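Local coordinates for mandelate racemase/muconate lactonizing enzyme family protein (Bradyrhizobium sp. ORS 278, PDB 3TOY) that is of unknown function but has the two-domain fold of the enolase superfamily, an alpha/beta capping domain beside a barrel that holds a calcium ion, at residues 90-95 / 112-117; 60-65 / 131-136; 36-41 / 80-85; 105-110 / 117-122; 347-352 / 378-383. All coordinates share one frame; numbering follows the deposited sequence. Where two conformers were deposited one is given.

Interaction 1. Residues 90-95 / 112-117; sequences EDIGRE and AKFRLL
Ile92 meets the rim of the Phe114 ring with the two outer carbons of its longer branch, and this is the tight, buried half of the contact. CG1 of Ile92 lies in the ring plane, 3.6 Å from CZ of Phe114. CD1 of Ile92 comes in obliquely, 3.5 Å from the same Phe114 CZ. The branch gets there because CG1 sits beside the backbone N (chi1 -59°) and the chain then runs straight on to CD1. One face of the Phe114 ring is taken by its sequence neighbour, Lys113, whose CG stands 4.0 Å above the plane, displaced toward the rim. The two segments belong to helix 82-95 and to the end of helix 103-113, in the helical layer of the capping domain. Helix 122-142 packs on both, with Ala126 and Leu130 against Ile92 and Val123 against Phe114. Phe114 is the first residue past helix 103-113 to leave helical backbone angles, so its ring sits at the end of that helix. The outer half is polar and looser. The extended Glu95 and Lys113, bent only at its last torsion, reach across to each other in a salt bridge whose detail is doubtful, because OE1 of Glu95 is modelled too close to the lysine. Leu80 of a second subunit packs on Glu95 and Lys113 there. Farther round the helix, the guanidinium of Arg94 pairs with the carboxylate of Asp91.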
# COMPACT_ATOMS: atom_id res chain seq x y z
N GLU A 90 46.93 -5.05 -1.76
CA GLU A 90 48.08 -5.60 -2.46
C GLU A 90 47.74 -6.90 -3.14
O GLU A 90 48.13 -7.12 -4.29
CB GLU A 90 49.30 -5.70 -1.52
CG GLU A 90 49.84 -4.31 -1.21
CD GLU A 90 51.25 -4.28 -0.61
OE1 GLU A 90 51.69 -5.29 -0.01
OE2 GLU A 90 51.91 -3.21 -0.74
N ASP A 91 46.98 -7.74 -2.45
CA ASP A 91 46.54 -9.01 -3.01
C ASP A 91 45.67 -8.80 -4.25
O ASP A 91 45.90 -9.42 -5.29
CB ASP A 91 45.76 -9.82 -1.96
CG ASP A 91 46.66 -10.72 -1.14
OD1 ASP A 91 47.89 -10.47 -1.11
OD2 ASP A 91 46.15 -11.67 -0.51
N ILE A 92 44.67 -7.91 -4.14
CA ILE A 92 43.79 -7.63 -5.27
C ILE A 92 44.58 -6.98 -6.38
O ILE A 92 44.46 -7.34 -7.55
CB ILE A 92 42.62 -6.71 -4.85
CG1 ILE A 92 41.82 -7.39 -3.74
CG2 ILE A 92 41.76 -6.35 -6.05
CD1 ILE A 92 40.76 -6.49 -3.10
N GLY A 93 45.41 -6.00 -6.01
CA GLY A 93 46.20 -5.26 -6.98
C GLY A 93 47.12 -6.18 -7.76
O GLY A 93 47.25 -6.06 -8.98
N ARG A 94 47.69 -7.14 -7.08
CA ARG A 94 48.59 -8.04 -7.72
C ARG A 94 47.87 -8.76 -8.83
O ARG A 94 48.43 -8.97 -9.87
CB ARG A 94 49.11 -9.01 -6.68
CG ARG A 94 50.15 -9.94 -7.14
CD ARG A 94 51.03 -10.43 -6.00
NE ARG A 94 50.31 -10.66 -4.76
CZ ARG A 94 50.52 -9.96 -3.66
NH1 ARG A 94 51.41 -9.01 -3.64
NH2 ARG A 94 49.85 -10.21 -2.57
N GLU A 95 46.62 -9.13 -8.62
CA GLU A 95 45.86 -9.84 -9.64
C GLU A 95 45.45 -8.97 -10.83
O GLU A 95 44.98 -9.49 -11.83
CB GLU A 95 44.61 -10.47 -9.05
CG GLU A 95 44.90 -11.49 -7.98
CD GLU A 95 43.64 -12.16 -7.50
OE1 GLU A 95 42.58 -11.95 -8.14
OE2 GLU A 95 43.71 -12.89 -6.49
N ALA A 112 32.77 -9.44 -9.82
CA ALA A 112 32.68 -10.89 -10.06
C ALA A 112 33.62 -11.65 -9.14
O ALA A 112 33.31 -12.74 -8.66
CB ALA A 112 32.99 -11.20 -11.50
N LYS A 113 34.79 -11.08 -8.89
CA LYS A 113 35.81 -11.75 -8.10
C LYS A 113 35.36 -12.00 -6.66
O LYS A 113 35.66 -13.03 -6.08
CB LYS A 113 37.10 -10.92 -8.13
CG LYS A 113 38.20 -11.38 -7.18
CD LYS A 113 39.53 -10.72 -7.58
CE LYS A 113 40.61 -10.89 -6.50
NZ LYS A 113 40.98 -12.32 -6.31
N PHE A 114 34.62 -11.05 -6.09
CA PHE A 114 34.22 -11.14 -4.70
C PHE A 114 32.74 -11.43 -4.51
O PHE A 114 32.23 -11.31 -3.40
CB PHE A 114 34.58 -9.85 -3.96
CG PHE A 114 36.04 -9.66 -3.79
CD1 PHE A 114 36.75 -10.49 -2.92
CD2 PHE A 114 36.71 -8.69 -4.50
CE1 PHE A 114 38.12 -10.33 -2.74
CE2 PHE A 114 38.11 -8.52 -4.33
CZ PHE A 114 38.80 -9.35 -3.46
N ARG A 115 32.08 -11.87 -5.57
CA ARG A 115 30.61 -12.07 -5.49
C ARG A 115 30.24 -13.07 -4.39
O ARG A 115 29.30 -12.86 -3.64
CB ARG A 115 30.06 -12.55 -6.82
CG ARG A 115 28.53 -12.49 -6.91
CD ARG A 115 28.04 -11.20 -7.61
NE ARG A 115 28.44 -9.92 -7.02
CZ ARG A 115 27.89 -9.36 -5.94
NH1 ARG A 115 26.95 -9.98 -5.24
NH2 ARG A 115 28.29 -8.15 -5.54
N LEU A 116 30.98 -14.17 -4.30
CA LEU A 116 30.65 -15.18 -3.30
C LEU A 116 31.13 -14.82 -1.90
O LEU A 116 30.34 -14.85 -0.94
CB LEU A 116 31.20 -16.55 -3.73
CG LEU A 116 30.28 -17.42 -4.60
CD1 LEU A 116 29.63 -16.65 -5.74
CD2 LEU A 116 31.03 -18.63 -5.14
N LEU A 117 32.41 -14.50 -1.75
CA LEU A 117 32.91 -14.12 -0.43
C LEU A 117 32.11 -12.93 0.13
O LEU A 117 31.81 -12.90 1.32
CB LEU A 117 34.40 -13.74 -0.49
CG LEU A 117 34.97 -13.10 0.77
CD1 LEU A 117 35.00 -14.07 1.94
CD2 LEU A 117 36.37 -12.56 0.48

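Interaction 2. Residues 60-65 / 131-136; sequences IDVTTD and DMAFWD
Val62 overlaps both Ala133 and Phe134 with its two methyls. CG2 of Val62 presses mainly on CB of Ala133, at 3.6 Å, and also comes near the Phe134 ring. CG1 of Val62 comes up to the edge of that Phe134 ring, near its plane, 4.1 Å from CE1. With chi1 at 175°, CG1 lies anti to the backbone N and CG2 beside it, which turns both methyls to the helix. Two residues earlier on the same strand face, Ile60 adds its CG2, 4.1 Å from Ala133 CB. The single methyl of Ala133 is thus met by two branched side chains, and the backbones come near: the CA atoms of Val62 and Ala133 are 6.4 Å apart. This is helix-on-sheet packing in the capping domain, in which helix 122-142 lies against the antiparallel sheet that includes strands 29-47, 50-64 and 69-75. Locally the strand and helix axes approach to 8.3 Å and cross at -47°. Phe134 starts out from the helix away from the strand and swings its ring back; the ring also packs on Leu106 and Met110 of helix 103-113 and on Ile29. On the other side of strand 60-64, Asp61 points away from the helix and accepts hydrogen bonds from His71 and Trp372, while Asp136 of the helix binds the backbone N of the same His71.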
# COMPACT_ATOMS: atom_id res chain seq x y z
N ILE A 60 47.49 4.35 -1.15
CA ILE A 60 47.43 3.38 -2.22
C ILE A 60 48.11 3.96 -3.43
O ILE A 60 47.85 5.11 -3.81
CB ILE A 60 45.94 3.03 -2.57
CG1 ILE A 60 45.24 2.39 -1.35
CG2 ILE A 60 45.83 2.18 -3.82
CD1 ILE A 60 43.74 2.00 -1.57
N ASP A 61 49.00 3.17 -4.03
CA ASP A 61 49.69 3.57 -5.25
C ASP A 61 49.47 2.53 -6.32
O ASP A 61 49.74 1.35 -6.13
CB ASP A 61 51.20 3.72 -5.01
CG ASP A 61 51.50 4.76 -3.96
OD1 ASP A 61 51.02 5.89 -4.09
OD2 ASP A 61 52.23 4.45 -3.00
N VAL A 62 49.00 2.97 -7.47
CA VAL A 62 48.79 2.06 -8.58
C VAL A 62 49.72 2.47 -9.71
O VAL A 62 49.49 3.46 -10.39
CB VAL A 62 47.32 2.07 -9.07
CG1 VAL A 62 47.17 1.19 -10.33
CG2 VAL A 62 46.37 1.60 -7.96
N THR A 63 50.78 1.69 -9.93
CA THR A 63 51.76 2.04 -10.95
C THR A 63 51.25 1.57 -12.29
O THR A 63 50.63 0.50 -12.39
CB THR A 63 53.15 1.39 -10.66
OG1 THR A 63 53.02 -0.03 -10.68
CG2 THR A 63 53.68 1.82 -9.31
N THR A 64 51.53 2.35 -13.33
CA THR A 64 51.14 2.02 -14.69
C THR A 64 52.38 1.97 -15.57
O THR A 64 53.49 2.27 -15.12
CB THR A 64 50.21 3.09 -15.27
OG1 THR A 64 50.95 4.27 -15.60
CG2 THR A 64 49.12 3.44 -14.24
N ASP A 65 52.18 1.62 -16.84
CA ASP A 65 53.27 1.54 -17.81
C ASP A 65 53.40 2.82 -18.64
O ASP A 65 53.98 2.80 -19.72
CB ASP A 65 53.08 0.31 -18.71
CG ASP A 65 51.83 0.41 -19.60
OD1 ASP A 65 51.05 1.37 -19.45
OD2 ASP A 65 51.65 -0.47 -20.45
N ASP A 131 39.60 1.83 -7.07
CA ASP A 131 38.87 2.60 -8.06
C ASP A 131 39.29 4.08 -8.06
O ASP A 131 39.48 4.68 -9.13
CB ASP A 131 37.34 2.48 -7.84
CG ASP A 131 36.55 3.24 -8.89
OD1 ASP A 131 36.31 2.68 -9.98
OD2 ASP A 131 36.21 4.41 -8.62
N MET A 132 39.42 4.68 -6.89
CA MET A 132 39.80 6.10 -6.82
C MET A 132 41.21 6.30 -7.42
O MET A 132 41.45 7.26 -8.15
CB MET A 132 39.79 6.60 -5.37
CG MET A 132 38.40 6.92 -4.83
SD MET A 132 38.45 7.61 -3.18
CE MET A 132 38.68 6.11 -2.21
N ALA A 133 42.11 5.40 -7.08
CA ALA A 133 43.47 5.48 -7.61
C ALA A 133 43.48 5.31 -9.13
O ALA A 133 44.26 5.97 -9.82
CB ALA A 133 44.38 4.47 -6.92
N PHE A 134 42.60 4.46 -9.68
CA PHE A 134 42.55 4.34 -11.15
C PHE A 134 42.14 5.65 -11.81
O PHE A 134 42.70 6.05 -12.83
CB PHE A 134 41.57 3.26 -11.65
CG PHE A 134 41.78 1.89 -11.09
CD1 PHE A 134 43.06 1.39 -10.81
CD2 PHE A 134 40.68 1.06 -10.88
CE1 PHE A 134 43.22 0.11 -10.30
CE2 PHE A 134 40.83 -0.21 -10.37
CZ PHE A 134 42.10 -0.70 -10.08
N TRP A 135 41.10 6.29 -11.29
CA TRP A 135 40.65 7.54 -11.88
C TRP A 135 41.72 8.61 -11.70
O TRP A 135 41.91 9.48 -12.57
CB TRP A 135 39.33 7.99 -11.23
CG TRP A 135 38.11 7.33 -11.83
CD1 TRP A 135 37.40 6.27 -11.31
CD2 TRP A 135 37.45 7.68 -13.05
NE1 TRP A 135 36.35 5.95 -12.15
CE2 TRP A 135 36.36 6.81 -13.22
CE3 TRP A 135 37.69 8.65 -14.03
CZ2 TRP A 135 35.52 6.87 -14.33
CZ3 TRP A 135 36.86 8.70 -15.14
CH2 TRP A 135 35.78 7.82 -15.27
N ASP A 136 42.39 8.58 -10.56
CA ASP A 136 43.44 9.55 -10.30
C ASP A 136 44.50 9.43 -11.39
O ASP A 136 44.99 10.43 -11.92
CB ASP A 136 44.10 9.29 -8.95
CG ASP A 136 45.32 10.16 -8.74
OD1 ASP A 136 45.15 11.38 -8.59
OD2 ASP A 136 46.45 9.63 -8.74

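Interaction 3. Residues 36-41 / 80-85; sequences AVITPM and LALKPL
The flat group here is the peptide joining Val37 to Ile38, and Leu82 stands on one face of it, past its carbonyl end, with CD1 4.4 Å from Val37 O. At the edge of this peptide the N-H of Ile38 is bonded to the backbone of Tyr380, and no ring or carboxylate enters the contact. The rest is aliphatic. Leu82 points toward the strand and spreads its carbons along it. CB of Leu82 lies 3.9 Å from CB of Ala36, and CD2 of Leu82 reaches the same Ala36 methyl at 4.0 Å. CD1 of Leu82 goes the other way along the strand, to CG1 of Ile38 at 4.0 Å. The leucine straddles the intervening Val37, whose side chain is turned to the far face of the sheet, onto Leu57. CG of Leu82 lies beside the backbone N (chi1 -67°), and this choice sends the fork along the strand. Strand 29-47 and helix 82-95 are respectively the first strand of the capping domain's antiparallel sheet and the helix that follows its three long strands; Leu82 lies near the start of that helix. The CA atoms of Ala36 and Leu82 are 6.0 Å apart, consistent with the small side chain of Ala36. Val58 from the neighbouring strand and Val382 from the C-terminal strand also pack on Leu82, enclosing it in apolar side chains. Leu80, just before the helix, and Pro84 within it pack on Leu88 of a second subunit.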
# COMPACT_ATOMS: atom_id res chain seq x y z
N ALA A 36 50.54 1.78 5.32
CA ALA A 36 49.75 2.24 6.46
C ALA A 36 50.45 3.39 7.19
O ALA A 36 51.66 3.32 7.45
CB ALA A 36 49.50 1.07 7.41
N VAL A 37 49.71 4.44 7.53
CA VAL A 37 50.24 5.51 8.36
C VAL A 37 49.25 5.85 9.45
O VAL A 37 48.05 5.59 9.33
CB VAL A 37 50.54 6.79 7.56
CG1 VAL A 37 51.62 6.53 6.51
CG2 VAL A 37 49.29 7.34 6.89
N ILE A 38 49.76 6.43 10.54
CA ILE A 38 48.89 7.01 11.54
C ILE A 38 49.27 8.47 11.73
O ILE A 38 50.31 8.79 12.31
CB ILE A 38 48.97 6.24 12.87
CG1 ILE A 38 48.66 4.75 12.63
CG2 ILE A 38 48.02 6.85 13.90
CD1 ILE A 38 48.69 3.91 13.87
N THR A 39 48.43 9.35 11.21
CA THR A 39 48.69 10.77 11.26
C THR A 39 48.22 11.37 12.57
O THR A 39 47.27 10.88 13.17
CB THR A 39 47.98 11.50 10.11
OG1 THR A 39 46.57 11.28 10.21
CG2 THR A 39 48.48 11.00 8.77
N PRO A 40 48.88 12.45 13.02
CA PRO A 40 48.44 13.11 14.24
C PRO A 40 47.21 13.98 13.98
O PRO A 40 47.02 14.47 12.87
CB PRO A 40 49.64 13.99 14.61
CG PRO A 40 50.32 14.27 13.33
CD PRO A 40 50.11 13.04 12.47
N MET A 41 46.38 14.16 15.01
CA MET A 41 45.22 15.04 14.95
C MET A 41 45.32 16.13 16.00
O MET A 41 45.54 15.83 17.18
CB MET A 41 43.95 14.24 15.24
CG MET A 41 43.64 13.13 14.26
SD MET A 41 42.15 12.28 14.79
CE MET A 41 41.11 13.68 15.20
N LEU A 80 43.54 -1.50 13.97
CA LEU A 80 43.23 -2.89 13.73
C LEU A 80 42.96 -3.20 12.24
O LEU A 80 43.26 -4.29 11.76
CB LEU A 80 42.05 -3.30 14.62
CG LEU A 80 41.62 -4.75 14.70
CD1 LEU A 80 41.08 -5.03 16.11
CD2 LEU A 80 40.57 -5.02 13.64
N ALA A 81 42.42 -2.24 11.50
CA ALA A 81 42.05 -2.49 10.11
C ALA A 81 43.22 -2.28 9.13
O ALA A 81 43.13 -2.64 7.95
CB ALA A 81 40.86 -1.61 9.72
N LEU A 82 44.31 -1.69 9.60
CA LEU A 82 45.40 -1.30 8.68
C LEU A 82 46.03 -2.49 7.99
O LEU A 82 46.09 -2.55 6.77
CB LEU A 82 46.47 -0.47 9.41
CG LEU A 82 46.00 0.91 9.87
CD1 LEU A 82 47.03 1.53 10.82
CD2 LEU A 82 45.75 1.82 8.69
N LYS A 83 46.50 -3.46 8.76
CA LYS A 83 47.21 -4.59 8.15
C LYS A 83 46.33 -5.35 7.16
O LYS A 83 46.74 -5.59 6.03
CB LYS A 83 47.76 -5.53 9.22
CG LYS A 83 48.99 -4.97 9.91
CD LYS A 83 49.53 -5.92 10.97
CE LYS A 83 50.91 -5.48 11.44
NZ LYS A 83 50.93 -4.04 11.83
N PRO A 84 45.12 -5.74 7.59
CA PRO A 84 44.17 -6.42 6.70
C PRO A 84 43.95 -5.62 5.40
O PRO A 84 43.99 -6.21 4.30
CB PRO A 84 42.89 -6.47 7.53
CG PRO A 84 43.31 -6.35 8.93
CD PRO A 84 44.59 -5.56 8.95
N LEU A 85 43.75 -4.30 5.51
CA LEU A 85 43.49 -3.46 4.33
C LEU A 85 44.71 -3.42 3.40
O LEU A 85 44.59 -3.53 2.19
CB LEU A 85 43.11 -2.03 4.73
CG LEU A 85 41.64 -1.88 5.17
CD1 LEU A 85 41.38 -0.50 5.76
CD2 LEU A 85 40.73 -2.15 3.99

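Interaction 4. Residues 105-110 / 117-122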
# COMPACT_ATOMS: atom_id res chain seq x y z
N ASP A 105 35.39 -1.28 -16.30
CA ASP A 105 35.69 -2.69 -16.53
C ASP A 105 36.37 -3.34 -15.34
O ASP A 105 36.12 -4.52 -15.05
CB ASP A 105 36.59 -2.84 -17.76
CG ASP A 105 35.92 -2.43 -19.03
OD1 ASP A 105 34.70 -2.09 -19.04
OD2 ASP A 105 36.63 -2.44 -20.04
N LEU A 106 37.27 -2.61 -14.68
CA LEU A 106 37.97 -3.12 -13.49
C LEU A 106 36.98 -3.32 -12.34
O LEU A 106 37.07 -4.28 -11.57
CB LEU A 106 39.11 -2.17 -13.07
CG LEU A 106 40.29 -2.12 -14.07
CD1 LEU A 106 41.17 -0.89 -13.82
CD2 LEU A 106 41.09 -3.42 -14.04
N MET A 107 36.04 -2.40 -12.21
CA MET A 107 35.04 -2.53 -11.15
C MET A 107 34.20 -3.78 -11.40
O MET A 107 33.90 -4.54 -10.49
CB MET A 107 34.15 -1.28 -11.09
CG MET A 107 33.06 -1.37 -10.00
SD MET A 107 33.73 -1.51 -8.34
CE MET A 107 34.68 0.02 -8.18
N LYS A 108 33.79 -3.99 -12.65
CA LYS A 108 33.00 -5.17 -12.97
C LYS A 108 33.77 -6.47 -12.65
O LYS A 108 33.20 -7.44 -12.15
CB LYS A 108 32.56 -5.12 -14.44
CG LYS A 108 31.72 -6.29 -14.90
CD LYS A 108 31.62 -6.30 -16.42
CE LYS A 108 30.47 -5.44 -16.94
NZ LYS A 108 29.21 -6.24 -17.03
N ALA A 109 35.08 -6.47 -12.91
CA ALA A 109 35.92 -7.62 -12.62
C ALA A 109 36.05 -7.87 -11.11
O ALA A 109 36.04 -9.02 -10.67
CB ALA A 109 37.32 -7.46 -13.27
N MET A 110 36.21 -6.80 -10.34
CA MET A 110 36.30 -6.92 -8.88
C MET A 110 34.96 -7.38 -8.32
O MET A 110 34.90 -8.14 -7.35
CB MET A 110 36.75 -5.60 -8.24
CG MET A 110 38.27 -5.38 -8.35
SD MET A 110 38.89 -3.82 -7.65
CE MET A 110 38.04 -2.51 -8.57
N LEU A 117 32.41 -14.50 -1.75
CA LEU A 117 32.91 -14.12 -0.43
C LEU A 117 32.11 -12.93 0.13
O LEU A 117 31.81 -12.90 1.32
CB LEU A 117 34.40 -13.74 -0.49
CG LEU A 117 34.97 -13.10 0.77
CD1 LEU A 117 35.00 -14.07 1.94
CD2 LEU A 117 36.37 -12.56 0.48
N GLY A 118 31.84 -11.95 -0.74
CA GLY A 118 31.16 -10.69 -0.33
C GLY A 118 32.11 -9.50 -0.41
O GLY A 118 33.26 -9.60 0.02
N TRP A 119 31.66 -8.37 -0.96
CA TRP A 119 32.52 -7.18 -0.95
C TRP A 119 32.10 -6.08 0.03
O TRP A 119 32.70 -5.00 0.04
CB TRP A 119 32.79 -6.65 -2.36
CG TRP A 119 31.61 -6.05 -3.11
CD1 TRP A 119 30.29 -5.98 -2.70
CD2 TRP A 119 31.67 -5.44 -4.40
NE1 TRP A 119 29.53 -5.36 -3.69
CE2 TRP A 119 30.35 -5.02 -4.73
CE3 TRP A 119 32.70 -5.21 -5.32
CZ2 TRP A 119 30.05 -4.39 -5.94
CZ3 TRP A 119 32.41 -4.57 -6.51
CH2 TRP A 119 31.09 -4.17 -6.82
N GLN A 120 31.13 -6.34 0.88
CA GLN A 120 30.90 -5.42 1.99
C GLN A 120 32.09 -5.49 2.95
O GLN A 120 32.73 -6.53 3.05
CB GLN A 120 29.64 -5.78 2.78
CG GLN A 120 28.38 -5.58 2.00
CD GLN A 120 28.11 -6.71 1.04
OE1 GLN A 120 28.26 -7.89 1.38
NE2 GLN A 120 27.73 -6.36 -0.18
N GLY A 121 32.36 -4.38 3.64
CA GLY A 121 33.37 -4.37 4.70
C GLY A 121 34.76 -4.09 4.13
O GLY A 121 34.90 -3.36 3.14
N LEU A 122 35.79 -4.65 4.76
CA LEU A 122 37.18 -4.31 4.39
C LEU A 122 37.46 -4.51 2.90
O LEU A 122 38.15 -3.69 2.28
CB LEU A 122 38.18 -5.08 5.27
CG LEU A 122 38.03 -4.85 6.77
CD1 LEU A 122 39.01 -5.72 7.57
CD2 LEU A 122 38.20 -3.37 7.18
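Met107 brings its sulfur to the six-membered ring of Trp119 in an oblique Met-aromatic contact. SD of Met107 lies 4.9 Å from the centroid of that ring, 64° off its normal, and its nearest atom is Trp119 CZ3 at 3.8 Å. The contact joins helix 103-113 to the loop that leads into helix 122-142, in the capping domain. Two bends, at chi2 and chi3, curl the methionine chain back toward the indole, and the two side chains meet at about a right angle. Trp119 holds its ring between the backbone N and the carbonyl carbon (chi1 68°), which aims it at the helix. Gly118, just before Trp119, has a positive phi (111°). The indole has other company: Phe275 stacks on it, Arg115 makes a cation-pi contact, and Glu251 of a second subunit packs against it. Farther along the helix, the carbonyl O of Met110 lies beside the same ring, obliquely, 4.2 Å from Trp119 CE3.

Interaction 5. Residues 347-352 / 378-383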
# COMPACT_ATOMS: atom_id res chain seq x y z
N GLY A 347 45.93 15.60 5.66
CA GLY A 347 46.69 16.80 5.29
C GLY A 347 48.18 16.61 5.58
O GLY A 347 49.04 16.98 4.79
N ALA A 348 48.46 15.99 6.72
CA ALA A 348 49.84 15.82 7.18
C ALA A 348 50.70 15.04 6.18
O ALA A 348 51.91 15.26 6.11
CB ALA A 348 49.85 15.15 8.54
N ILE A 349 50.09 14.14 5.41
CA ILE A 349 50.86 13.32 4.47
C ILE A 349 50.67 13.64 2.99
O ILE A 349 51.12 12.89 2.12
CB ILE A 349 50.70 11.80 4.74
CG1 ILE A 349 49.21 11.38 4.70
CG2 ILE A 349 51.31 11.44 6.09
CD1 ILE A 349 48.65 11.33 3.28
N LEU A 350 50.03 14.76 2.70
CA LEU A 350 49.83 15.20 1.31
C LEU A 350 50.77 16.34 0.88
O LEU A 350 51.01 17.26 1.66
CB LEU A 350 48.40 15.70 1.13
CG LEU A 350 47.32 14.62 1.13
CD1 LEU A 350 45.97 15.32 0.97
CD2 LEU A 350 47.58 13.65 -0.02
N THR A 351 51.26 16.30 -0.36
CA THR A 351 52.08 17.41 -0.88
C THR A 351 51.26 18.70 -0.98
O THR A 351 51.79 19.81 -0.85
CB THR A 351 52.71 17.08 -2.26
OG1 THR A 351 51.68 17.01 -3.26
CG2 THR A 351 53.45 15.75 -2.22
N GLU A 352 49.96 18.56 -1.20
CA GLU A 352 49.08 19.72 -1.28
C GLU A 352 47.81 19.50 -0.47
O GLU A 352 46.80 19.02 -0.99
CB GLU A 352 48.79 20.05 -2.74
CG GLU A 352 49.83 21.00 -3.34
CD GLU A 352 49.94 20.90 -4.84
OE1 GLU A 352 49.27 20.03 -5.43
OE2 GLU A 352 50.70 21.69 -5.43
N ALA A 378 57.14 8.75 5.75
CA ALA A 378 58.18 8.04 6.50
C ALA A 378 58.01 8.24 8.01
O ALA A 378 58.13 7.31 8.79
CB ALA A 378 59.57 8.50 6.04
N LYS A 379 57.74 9.48 8.41
CA LYS A 379 57.58 9.81 9.82
C LYS A 379 56.41 9.05 10.47
O LYS A 379 56.51 8.57 11.60
CB LYS A 379 57.37 11.32 9.98
CG LYS A 379 57.42 11.85 11.40
CD LYS A 379 57.34 13.37 11.38
CE LYS A 379 57.92 13.99 12.64
NZ LYS A 379 57.26 13.49 13.88
N TYR A 380 55.30 8.94 9.74
CA TYR A 380 54.06 8.39 10.33
C TYR A 380 53.71 6.95 9.93
O TYR A 380 52.73 6.39 10.42
CB TYR A 380 52.88 9.31 10.02
CG TYR A 380 53.10 10.69 10.55
CD1 TYR A 380 53.37 10.90 11.90
CD2 TYR A 380 53.05 11.80 9.71
CE1 TYR A 380 53.58 12.17 12.40
CE2 TYR A 380 53.26 13.08 10.20
CZ TYR A 380 53.53 13.25 11.54
OH TYR A 380 53.74 14.50 12.04
N GLN A 381 54.51 6.36 9.05
CA GLN A 381 54.27 4.99 8.64
C GLN A 381 54.34 4.02 9.80
O GLN A 381 55.18 4.16 10.69
CB GLN A 381 55.26 4.59 7.55
CG GLN A 381 55.07 3.20 7.00
CD GLN A 381 55.84 2.99 5.71
OE1 GLN A 381 56.72 3.80 5.36
NE2 GLN A 381 55.54 1.90 5.00
N VAL A 382 53.43 3.05 9.80
CA VAL A 382 53.47 1.95 10.76
C VAL A 382 53.52 0.65 9.98
O VAL A 382 52.96 0.55 8.88
CB VAL A 382 52.25 1.93 11.69
CG1 VAL A 382 52.22 3.18 12.55
CG2 VAL A 382 50.96 1.79 10.88
N THR A 383 54.21 -0.34 10.52
CA THR A 383 54.35 -1.60 9.80
C THR A 383 54.17 -2.79 10.72
O THR A 383 54.20 -2.65 11.95
CB THR A 383 55.72 -1.70 9.10
OG1 THR A 383 56.77 -1.65 10.08
CG2 THR A 383 55.91 -0.56 8.09
OXT THR A 383 53.98 -3.91 10.25
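Tyr380 reaches from the end of helix 374-380 toward Ala348 and Ile349, and only one side of its ring does the touching. From CB, the ring leaves with CG beside the backbone N (chi1 -58°), a choice that carries it over to the 347-352 loop. CD2 is the first atom to meet anything there: CG2 of Ile349 lies 4.0 Å from it, at the ring edge and near its plane. CE2, next along the same side, has the methyl of Ala348 at 4.3 Å, approaching obliquely. Toward the tip the two parts diverge, and the hydroxyl oxygen OH is 5.3 Å from Ala348 CB, past any close contact with the loop. Over one face stands CG of Lys379, 4.0 Å above the plane and displaced toward the rim, while Pro40 of strand 29-47 also packs on the tyrosine. The end of Ile349 leads away from the ring, and the residue also packs on Leu57, Leu59 and Trp372. The contact belongs to the C-terminal tail, which returns from the barrel to the capping domain: right after Tyr380, residues 381-382 form a short, weakly bonded strand at the edge of the antiparallel sheet, beside Ala36. Across these segments there is no hydrogen bond or ion pair, only ring carbons against two methyl groups, so the attraction is dispersive and weakly directional; the tail is also held by the backbone bond of Ile38 to Tyr380.

How the interactions relate
Interactions 1 to 4 lie in the capping domain, and interaction 5 sits where the C-terminal tail, which joins the sheet, meets the loop 347-352. Interactions 1 and 4 are neighbours, 7 Å between centres, sharing helix 103-113 and Leu117. Interaction 2 stands 16 Å from the centre of each and encloses both along the chain; Phe134 touches Leu106 and Met110 of interaction 4. Interactions 3 and 5, 11 Å apart between centres, are joined through adjacent strands, 29-47 and 381-382. Interaction 3 closes before 1 and 4 open, sharing helix 82-95 with interaction 1. One antiparallel sheet carries the helices on it and the returning C-terminus, while interactions 1, 3 and 4 also face a second subunit.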